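Side-chain contacts in diaminopimelate decarboxylase (Phaeodactylum tricornutum, PDB 7JPJ), which probably catalyses the pyridoxal-phosphate-dependent decarboxylation of diaminopimelate to lysine, working as an obligate dimer: residues G26-A31 / M316-R321; Y30-D35 / H422-R427; P322-A327 / S397-K402. All coordinates share one frame; numbering follows the deposited sequence.

Contact 1 of 3, residues G26-A31 / M316-R321; sequences GTPLYA and MTDVLR
The Y30 ring meets the loop M316-R321 at its edge: the backbone oxygen of D318 lies close to the ring plane, next to the hydroxyl. The carboxylate of D318 belongs to the same encounter, but its plane is turned 68° from that of the ring, so the two flat groups do not stack. What joins the tyrosine to the loop is the hydrogen bond from Y30 OH to the backbone oxygen D318 O, 2.7 Å long. The phenol approaches in the carbonyl plane, on a lone pair of the oxygen, with a C=O...O angle of 109°. Next to this bond, D318 CB sits 3.4 Å from Y30 OH, so the phenol end touches both the main chain and the root of the aspartate side chain.

With CG opposite the carbonyl carbon (chi1 -60°), the Y30 ring leaves its strand off to one side and only its far end swings in to the loop. Nearer the start of the strand, P28, which follows a cis peptide bond, adds a looser van der Waals contact, its ring atom CG 4.4 Å from the carboxylate oxygen D318 OD2. That carboxylate oxygen also accepts a bond from G315 N, while T317 turns its hydroxyl to H355. A phenylalanine in place of Y30 would probably leave the carbonyl of D318 without its phenol donor and let the loop shift against the strand.

Strand 29-33 runs between strand 289-300, antiparallel to it, and strand 412-415, parallel to it. L29 points the other way, onto helix 14-24. D318 and V319 rest on L291 of strand 289-300, and the loop then leads into helix 321-325, where R321 reaches the D-lysine pocket.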
loop_
_atom_site.group_PDB
_atom_site.type_symbol
_atom_site.label_atom_id
_atom_site.label_comp_id
_atom_site.label_asym_id
_atom_site.label_seq_id
_atom_site.Cartn_x
_atom_site.Cartn_y
_atom_site.Cartn_z
ATOM N N GLY A 26 0.139 -6.999 22.896
ATOM C CA GLY A 26 -1.199 -6.858 22.365
ATOM C C GLY A 26 -1.232 -7.063 20.867
ATOM O O GLY A 26 -0.213 -7.283 20.214
ATOM N N THR A 27 -2.438 -6.984 20.320
ATOM C CA THR A 27 -2.694 -7.150 18.900
ATOM C C THR A 27 -2.801 -5.795 18.214
ATOM O O THR A 27 -3.109 -4.785 18.853
ATOM C CB THR A 27 -3.985 -7.951 18.686
ATOM O OG1 THR A 27 -4.961 -7.569 19.665
ATOM C CG2 THR A 27 -3.711 -9.449 18.799
ATOM N N PRO A 28 -2.537 -5.722 16.897
ATOM C CA PRO A 28 -2.114 -6.802 15.996
ATOM C C PRO A 28 -0.612 -7.060 16.025
ATOM O O PRO A 28 0.132 -6.264 16.598
ATOM C CB PRO A 28 -2.545 -6.285 14.625
ATOM C CG PRO A 28 -2.412 -4.813 14.743
ATOM C CD PRO A 28 -2.764 -4.463 16.167
ATOM N N LEU A 29 -0.176 -8.157 15.409
ATOM C CA LEU A 29 1.241 -8.485 15.349
ATOM C C LEU A 29 1.482 -9.473 14.218
ATOM O O LEU A 29 0.565 -10.157 13.759
ATOM C CB LEU A 29 1.742 -9.059 16.679
ATOM C CG LEU A 29 1.064 -10.344 17.166
ATOM C CD1 LEU A 29 1.938 -11.573 16.920
ATOM C CD2 LEU A 29 0.704 -10.223 18.638
ATOM N N TYR A 30 2.733 -9.528 13.770
ATOM C CA TYR A 30 3.189 -10.533 12.822
ATOM C C TYR A 30 3.895 -11.644 13.588
ATOM O O TYR A 30 4.745 -11.370 14.443
ATOM C CB TYR A 30 4.147 -9.942 11.785
ATOM C CG TYR A 30 3.589 -8.831 10.918
ATOM C CD1 TYR A 30 2.823 -9.116 9.795
ATOM C CD2 TYR A 30 3.864 -7.498 11.201
ATOM C CE1 TYR A 30 2.327 -8.104 8.992
ATOM C CE2 TYR A 30 3.372 -6.479 10.405
ATOM C CZ TYR A 30 2.607 -6.786 9.302
ATOM O OH TYR A 30 2.120 -5.776 8.507
ATOM N N ALA A 31 3.544 -12.889 13.281
ATOM C CA ALA A 31 4.163 -14.057 13.889
ATOM C C ALA A 31 4.885 -14.854 12.814
ATOM O O ALA A 31 4.291 -15.196 11.788
ATOM C CB ALA A 31 3.123 -14.929 14.593
ATOM N N MET A 316 -5.479 -3.195 5.964
ATOM C CA MET A 316 -4.537 -2.913 4.885
ATOM C C MET A 316 -3.257 -2.252 5.389
ATOM O O MET A 316 -2.237 -2.288 4.690
ATOM C CB MET A 316 -5.206 -2.032 3.831
ATOM C CG MET A 316 -6.040 -0.916 4.426
ATOM S SD MET A 316 -6.528 0.312 3.209
ATOM C CE MET A 316 -7.281 -0.733 1.962
ATOM N N THR A 317 -3.291 -1.646 6.580
ATOM C CA THR A 317 -2.075 -1.180 7.236
ATOM C C THR A 317 -1.093 -2.314 7.505
ATOM O O THR A 317 0.104 -2.060 7.674
ATOM C CB THR A 317 -2.422 -0.498 8.560
ATOM O OG1 THR A 317 -3.405 -1.282 9.251
ATOM C CG2 THR A 317 -2.971 0.896 8.323
ATOM N N ASP A 318 -1.568 -3.551 7.552
ATOM C CA ASP A 318 -0.733 -4.695 7.893
ATOM C C ASP A 318 -0.703 -5.767 6.817
ATOM O O ASP A 318 0.347 -6.375 6.592
ATOM C CB ASP A 318 -1.211 -5.300 9.216
ATOM C CG ASP A 318 -1.556 -4.239 10.238
ATOM O OD1 ASP A 318 -0.623 -3.631 10.808
ATOM O OD2 ASP A 318 -2.761 -3.992 10.451
ATOM N N VAL A 319 -1.825 -6.025 6.149
ATOM C CA VAL A 319 -1.881 -6.963 5.032
ATOM C C VAL A 319 -2.648 -6.281 3.905
ATOM O O VAL A 319 -3.870 -6.107 3.995
ATOM C CB VAL A 319 -2.536 -8.297 5.417
ATOM C CG1 VAL A 319 -2.564 -9.233 4.226
ATOM C CG2 VAL A 319 -1.790 -8.947 6.575
ATOM N N LEU A 320 -1.932 -5.890 2.849
ATOM C CA LEU A 320 -2.515 -5.162 1.732
ATOM C C LEU A 320 -2.919 -6.061 0.571
ATOM O O LEU A 320 -3.740 -5.647 -0.255
ATOM C CB LEU A 320 -1.527 -4.098 1.233
ATOM C CG LEU A 320 -1.901 -3.263 0.007
ATOM C CD1 LEU A 320 -3.027 -2.291 0.326
ATOM C CD2 LEU A 320 -0.684 -2.539 -0.539
ATOM N N ARG A 321 -2.384 -7.281 0.503
ATOM C CA ARG A 321 -2.653 -8.152 -0.640
ATOM C C ARG A 321 -4.137 -8.400 -0.901
ATOM O O ARG A 321 -4.508 -8.517 -2.082
ATOM C CB ARG A 321 -1.895 -9.473 -0.460
ATOM C CG ARG A 321 -0.385 -9.295 -0.351
ATOM C CD ARG A 321 0.386 -10.581 -0.631
ATOM N NE ARG A 321 -0.480 -11.758 -0.698
ATOM C CZ ARG A 321 -0.667 -12.496 -1.788
ATOM N NH1 ARG A 321 -0.047 -12.190 -2.921
ATOM N NH2 ARG A 321 -1.475 -13.545 -1.744
#

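Contact 2 of 3, residues Y30-D35 / H422-R427; sequences YAYSID and HLIRKR
R425 meets Y30, and I424 meets Y32, where the chain turns a corner after strand 421-423; I424 and R425 together face E412 as a classic beta bulge. From CB, which points toward strand 29-33, the R425 side chain runs straight through CG and CD: CG is opposite the backbone N (chi1 -168°) and the next torsion is extended too, which carries the guanidinium out to the Y30 ring. The bend at chi3 (80°) sets the guanidinium so that its NH2 reaches the CE2/CD2 side of that ring. NE faces E412 OE1 in a long, weak ion pair. NH1 makes a weak hydrogen bond to the hydroxyl of S397 and a long, weak ion pair with E409. NH2 does two things: it donates to the carbonyl oxygen of A410, and it comes within 3.9 Å of Y30 CE2, with Y30 CD2 slightly farther off. The guanidinium and ring planes stand 88° apart and NH2 comes in obliquely, so this is plain packing of the charged group against the ring and not a stack.

The two glutamates, E409 and E412, probably offset part of the arginine's charge in this buried spot, and E437 of the second subunit packs on R425 as well. The Y32 hydroxyl is bonded to E412 OE2. Where Y32 meets I424 the contact is apolar, with the terminal methyl I424 CD1 4.2 Å from Y32 CD1.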
loop_
_atom_site.group_PDB
_atom_site.type_symbol
_atom_site.label_atom_id
_atom_site.label_comp_id
_atom_site.label_asym_id
_atom_site.label_seq_id
_atom_site.Cartn_x
_atom_site.Cartn_y
_atom_site.Cartn_z
ATOM N N TYR A 30 2.733 -9.528 13.770
ATOM C CA TYR A 30 3.189 -10.533 12.822
ATOM C C TYR A 30 3.895 -11.644 13.588
ATOM O O TYR A 30 4.745 -11.370 14.443
ATOM C CB TYR A 30 4.147 -9.942 11.785
ATOM C CG TYR A 30 3.589 -8.831 10.918
ATOM C CD1 TYR A 30 2.823 -9.116 9.795
ATOM C CD2 TYR A 30 3.864 -7.498 11.201
ATOM C CE1 TYR A 30 2.327 -8.104 8.992
ATOM C CE2 TYR A 30 3.372 -6.479 10.405
ATOM C CZ TYR A 30 2.607 -6.786 9.302
ATOM O OH TYR A 30 2.120 -5.776 8.507
ATOM N N ALA A 31 3.544 -12.889 13.281
ATOM C CA ALA A 31 4.163 -14.057 13.889
ATOM C C ALA A 31 4.885 -14.854 12.814
ATOM O O ALA A 31 4.291 -15.196 11.788
ATOM C CB ALA A 31 3.123 -14.929 14.593
ATOM N N TYR A 32 6.165 -15.138 13.048
ATOM C CA TYR A 32 6.970 -15.969 12.163
ATOM C C TYR A 32 7.420 -17.212 12.915
ATOM O O TYR A 32 7.776 -17.139 14.096
ATOM C CB TYR A 32 8.188 -15.207 11.628
ATOM C CG TYR A 32 7.846 -13.920 10.907
ATOM C CD1 TYR A 32 7.758 -12.718 11.600
ATOM C CD2 TYR A 32 7.613 -13.905 9.534
ATOM C CE1 TYR A 32 7.448 -11.536 10.947
ATOM C CE2 TYR A 32 7.301 -12.728 8.872
ATOM C CZ TYR A 32 7.220 -11.545 9.584
ATOM O OH TYR A 32 6.910 -10.363 8.941
ATOM N N SER A 33 7.408 -18.351 12.225
ATOM C CA SER A 33 7.704 -19.649 12.822
ATOM C C SER A 33 9.020 -20.183 12.271
ATOM O O SER A 33 9.171 -20.337 11.054
ATOM C CB SER A 33 6.571 -20.639 12.553
ATOM O OG SER A 33 7.068 -21.956 12.407
ATOM N N ILE A 34 9.962 -20.474 13.172
ATOM C CA ILE A 34 11.244 -21.045 12.767
ATOM C C ILE A 34 11.035 -22.384 12.067
ATOM O O ILE A 34 11.731 -22.711 11.098
ATOM C CB ILE A 34 12.172 -21.173 13.992
ATOM C CG1 ILE A 34 12.919 -19.860 14.239
ATOM C CG2 ILE A 34 13.161 -22.317 13.821
ATOM C CD1 ILE A 34 13.954 -19.537 13.185
ATOM N N ASP A 35 10.062 -23.170 12.539
ATOM C CA ASP A 35 9.763 -24.458 11.919
ATOM C C ASP A 35 9.402 -24.294 10.447
ATOM O O ASP A 35 9.902 -25.029 9.588
ATOM C CB ASP A 35 8.623 -25.144 12.670
ATOM C CG ASP A 35 9.114 -26.206 13.629
ATOM O OD1 ASP A 35 9.930 -27.054 13.212
ATOM O OD2 ASP A 35 8.679 -26.194 14.802
ATOM N N HIS A 422 9.504 -14.808 20.825
ATOM C CA HIS A 422 10.551 -13.807 20.976
ATOM C C HIS A 422 10.199 -12.594 20.130
ATOM O O HIS A 422 9.912 -12.729 18.937
ATOM C CB HIS A 422 11.927 -14.344 20.560
ATOM C CG HIS A 422 12.262 -15.684 21.137
ATOM N ND1 HIS A 422 12.779 -15.840 22.405
ATOM C CD2 HIS A 422 12.173 -16.928 20.612
ATOM C CE1 HIS A 422 12.985 -17.123 22.641
ATOM N NE2 HIS A 422 12.623 -17.805 21.569
ATOM N N LEU A 423 10.230 -11.416 20.744
ATOM C CA LEU A 423 9.979 -10.177 20.021
ATOM C C LEU A 423 11.197 -9.819 19.177
ATOM O O LEU A 423 12.323 -9.789 19.683
ATOM C CB LEU A 423 9.652 -9.052 21.005
ATOM C CG LEU A 423 9.150 -7.707 20.472
ATOM C CD1 LEU A 423 7.852 -7.873 19.701
ATOM C CD2 LEU A 423 8.965 -6.723 21.620
ATOM N N ILE A 424 10.977 -9.565 17.888
ATOM C CA ILE A 424 12.045 -9.171 16.977
ATOM C C ILE A 424 11.842 -7.776 16.401
ATOM O O ILE A 424 12.707 -7.290 15.665
ATOM C CB ILE A 424 12.228 -10.198 15.841
ATOM C CG1 ILE A 424 10.917 -10.412 15.087
ATOM C CG2 ILE A 424 12.736 -11.513 16.392
ATOM C CD1 ILE A 424 11.017 -11.453 13.999
ATOM N N ARG A 425 10.727 -7.118 16.715
ATOM C CA ARG A 425 10.509 -5.725 16.332
ATOM C C ARG A 425 9.426 -5.173 17.246
ATOM O O ARG A 425 8.274 -5.606 17.161
ATOM C CB ARG A 425 10.102 -5.602 14.870
ATOM C CG ARG A 425 10.138 -4.170 14.343
ATOM C CD ARG A 425 9.792 -4.122 12.866
ATOM N NE ARG A 425 8.353 -4.201 12.629
ATOM C CZ ARG A 425 7.803 -4.298 11.423
ATOM N NH1 ARG A 425 8.574 -4.339 10.344
ATOM N NH2 ARG A 425 6.485 -4.365 11.296
ATOM N N LYS A 426 9.789 -4.229 18.107
ATOM C CA LYS A 426 8.817 -3.655 19.024
ATOM C C LYS A 426 7.823 -2.778 18.272
ATOM O O LYS A 426 8.114 -2.248 17.196
ATOM C CB LYS A 426 9.521 -2.849 20.119
ATOM C CG LYS A 426 10.464 -1.767 19.612
ATOM C CD LYS A 426 11.113 -1.017 20.773
ATOM C CE LYS A 426 12.165 -0.025 20.290
ATOM N NZ LYS A 426 12.766 0.745 21.419
ATOM N N ARG A 427 6.630 -2.644 18.846
ATOM C CA ARG A 427 5.597 -1.823 18.236
ATOM C C ARG A 427 6.072 -0.383 18.106
ATOM O O ARG A 427 6.766 0.144 18.981
ATOM C CB ARG A 427 4.313 -1.882 19.064
ATOM C CG ARG A 427 3.135 -1.132 18.454
ATOM C CD ARG A 427 1.893 -1.232 19.333
ATOM N NE ARG A 427 1.676 -2.591 19.823
ATOM C CZ ARG A 427 1.037 -3.538 19.142
ATOM N NH1 ARG A 427 0.542 -3.279 17.939
ATOM N NH2 ARG A 427 0.892 -4.745 19.666
#

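Contact 3 of 3, residues P322-A327 / S397-K402; sequences PSLYGA and SGMSTK
Apolar contacts carry this junction, and M399 supplies them all from the loop side. Its methyl CE lies 3.7 Å from CD2 of L324, where the two side chains cross at about a right angle. The same methyl is 4.3 Å from CE2 of Y325, whose ring it reaches obliquely as the two side chains come from opposite directions. The long arm of M399 is nearly straight up to the sulfur, with CG opposite the backbone N (chi1 173°); the turn about chi3 (103°) then sets CE against both L324 and the end of Y325. Within helix 321-325, L324 CG lies over one face of the Y325 ring, toward its rim, so the two residues offer the methionine a joined surface.

Polar neighbours lie around it. The Y325 hydroxyl is 3.8 Å from M399 CE and 4.1 Å from M399 SD, which is packing only. S323 bonds to the carbonyl of G360, and S400 to that of T317.

The second subunit closes over the same spot, with its L324 packed on L324 here and its Y404 on M399. A bound D-lysine lies about 4 Å from the Y325 side chain, which is consistent with an active site built at the dimer interface, as in fold-type III decarboxylases.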
loop_
_atom_site.group_PDB
_atom_site.type_symbol
_atom_site.label_atom_id
_atom_site.label_comp_id
_atom_site.label_asym_id
_atom_site.label_seq_id
_atom_site.Cartn_x
_atom_site.Cartn_y
_atom_site.Cartn_z
ATOM N N PRO A 322 -5.022 -8.504 0.103
ATOM C CA PRO A 322 -6.457 -8.580 -0.222
ATOM C C PRO A 322 -6.975 -7.365 -0.971
ATOM O O PRO A 322 -7.729 -7.523 -1.939
ATOM C CB PRO A 322 -7.117 -8.721 1.156
ATOM C CG PRO A 322 -6.092 -9.368 1.988
ATOM C CD PRO A 322 -4.777 -8.811 1.523
ATOM N N SER A 323 -6.597 -6.154 -0.551
ATOM C CA SER A 323 -7.061 -4.956 -1.246
ATOM C C SER A 323 -6.370 -4.772 -2.590
ATOM O O SER A 323 -6.987 -4.270 -3.535
ATOM C CB SER A 323 -6.839 -3.712 -0.384
ATOM O OG SER A 323 -7.594 -3.765 0.811
ATOM N N LEU A 324 -5.102 -5.169 -2.699
ATOM C CA LEU A 324 -4.327 -4.840 -3.890
ATOM C C LEU A 324 -4.576 -5.821 -5.029
ATOM O O LEU A 324 -4.604 -5.421 -6.197
ATOM C CB LEU A 324 -2.838 -4.790 -3.546
ATOM C CG LEU A 324 -1.913 -4.249 -4.635
ATOM C CD1 LEU A 324 -2.412 -2.906 -5.153
ATOM C CD2 LEU A 324 -0.496 -4.125 -4.103
ATOM N N TYR A 325 -4.760 -7.102 -4.715
ATOM C CA TYR A 325 -4.931 -8.125 -5.736
ATOM C C TYR A 325 -6.241 -8.889 -5.640
ATOM O O TYR A 325 -6.602 -9.576 -6.601
ATOM C CB TYR A 325 -3.776 -9.139 -5.682
ATOM C CG TYR A 325 -2.398 -8.525 -5.593
ATOM C CD1 TYR A 325 -1.934 -7.669 -6.583
ATOM C CD2 TYR A 325 -1.556 -8.810 -4.521
ATOM C CE1 TYR A 325 -0.673 -7.107 -6.509
ATOM C CE2 TYR A 325 -0.293 -8.255 -4.436
ATOM C CZ TYR A 325 0.144 -7.402 -5.434
ATOM O OH TYR A 325 1.400 -6.842 -5.361
ATOM N N GLY A 326 -6.965 -8.787 -4.529
ATOM C CA GLY A 326 -8.071 -9.691 -4.297
ATOM C C GLY A 326 -7.613 -11.061 -3.862
ATOM O O GLY A 326 -8.277 -12.060 -4.160
ATOM N N ALA A 327 -6.477 -11.134 -3.171
ATOM C CA ALA A 327 -5.900 -12.404 -2.763
ATOM C C ALA A 327 -6.597 -12.928 -1.517
ATOM O O ALA A 327 -6.799 -12.190 -0.547
ATOM C CB ALA A 327 -4.404 -12.244 -2.500
ATOM N N SER A 397 4.313 -7.411 5.856
ATOM C CA SER A 397 5.101 -6.465 6.636
ATOM C C SER A 397 6.010 -5.635 5.737
ATOM O O SER A 397 6.185 -4.431 5.960
ATOM C CB SER A 397 5.924 -7.208 7.687
ATOM O OG SER A 397 6.737 -6.310 8.416
ATOM N N GLY A 398 6.583 -6.255 4.706
ATOM C CA GLY A 398 7.462 -5.540 3.800
ATOM C C GLY A 398 6.774 -4.739 2.716
ATOM O O GLY A 398 7.457 -4.039 1.964
ATOM N N MET A 399 5.446 -4.821 2.611
ATOM C CA MET A 399 4.719 -4.061 1.602
ATOM C C MET A 399 3.271 -3.855 2.030
ATOM O O MET A 399 2.380 -4.620 1.647
ATOM C CB MET A 399 4.790 -4.762 0.242
ATOM C CG MET A 399 3.920 -4.138 -0.842
ATOM S SD MET A 399 3.501 -5.296 -2.156
ATOM C CE MET A 399 1.806 -5.677 -1.721
ATOM N N SER A 400 3.031 -2.830 2.840
ATOM C CA SER A 400 1.695 -2.504 3.304
ATOM C C SER A 400 1.592 -0.994 3.442
ATOM O O SER A 400 2.577 -0.267 3.303
ATOM C CB SER A 400 1.376 -3.191 4.639
ATOM O OG SER A 400 2.254 -2.754 5.664
ATOM N N THR A 401 0.383 -0.524 3.720
ATOM C CA THR A 401 0.153 0.903 3.942
ATOM C C THR A 401 0.197 1.218 5.436
ATOM O O THR A 401 -0.788 1.624 6.051
ATOM C CB THR A 401 -1.172 1.332 3.317
ATOM O OG1 THR A 401 -2.231 0.513 3.823
ATOM C CG2 THR A 401 -1.110 1.188 1.809
ATOM N N LYS A 402 1.378 1.009 6.014
ATOM C CA LYS A 402 1.597 1.336 7.415
ATOM C C LYS A 402 1.361 2.823 7.655
ATOM O O LYS A 402 1.584 3.662 6.776
ATOM C CB LYS A 402 3.018 0.953 7.834
ATOM C CG LYS A 402 4.103 1.794 7.177
ATOM C CD LYS A 402 5.495 1.359 7.601
ATOM C CE LYS A 402 6.002 0.229 6.727
ATOM N NZ LYS A 402 7.433 -0.085 6.997
#

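In the fold
From the N terminus, strand 29-33 opens both contact 1 and contact 2, which share Y30 and A31. Contact 1 closes first, after a loop of 284 residues that contains the parallel-stranded pyridoxal-binding barrel. Contact 3 then opens and closes in series, bringing helix 321-325 against the 397-402 loop. Contact 2, closing last at 422-427, sets out from the same strand as contact 1, runs on past its closing point and encloses contact 3. The three are stitched to each other: P28 O with R427 NH1, T317 O with S400 OG, and, weakly, R425 NH1 with S397 OG. Together they tie the first strand of the chain to the loops of the C-terminal beta domain and, chiefly through contacts 2 and 3, to the second subunit.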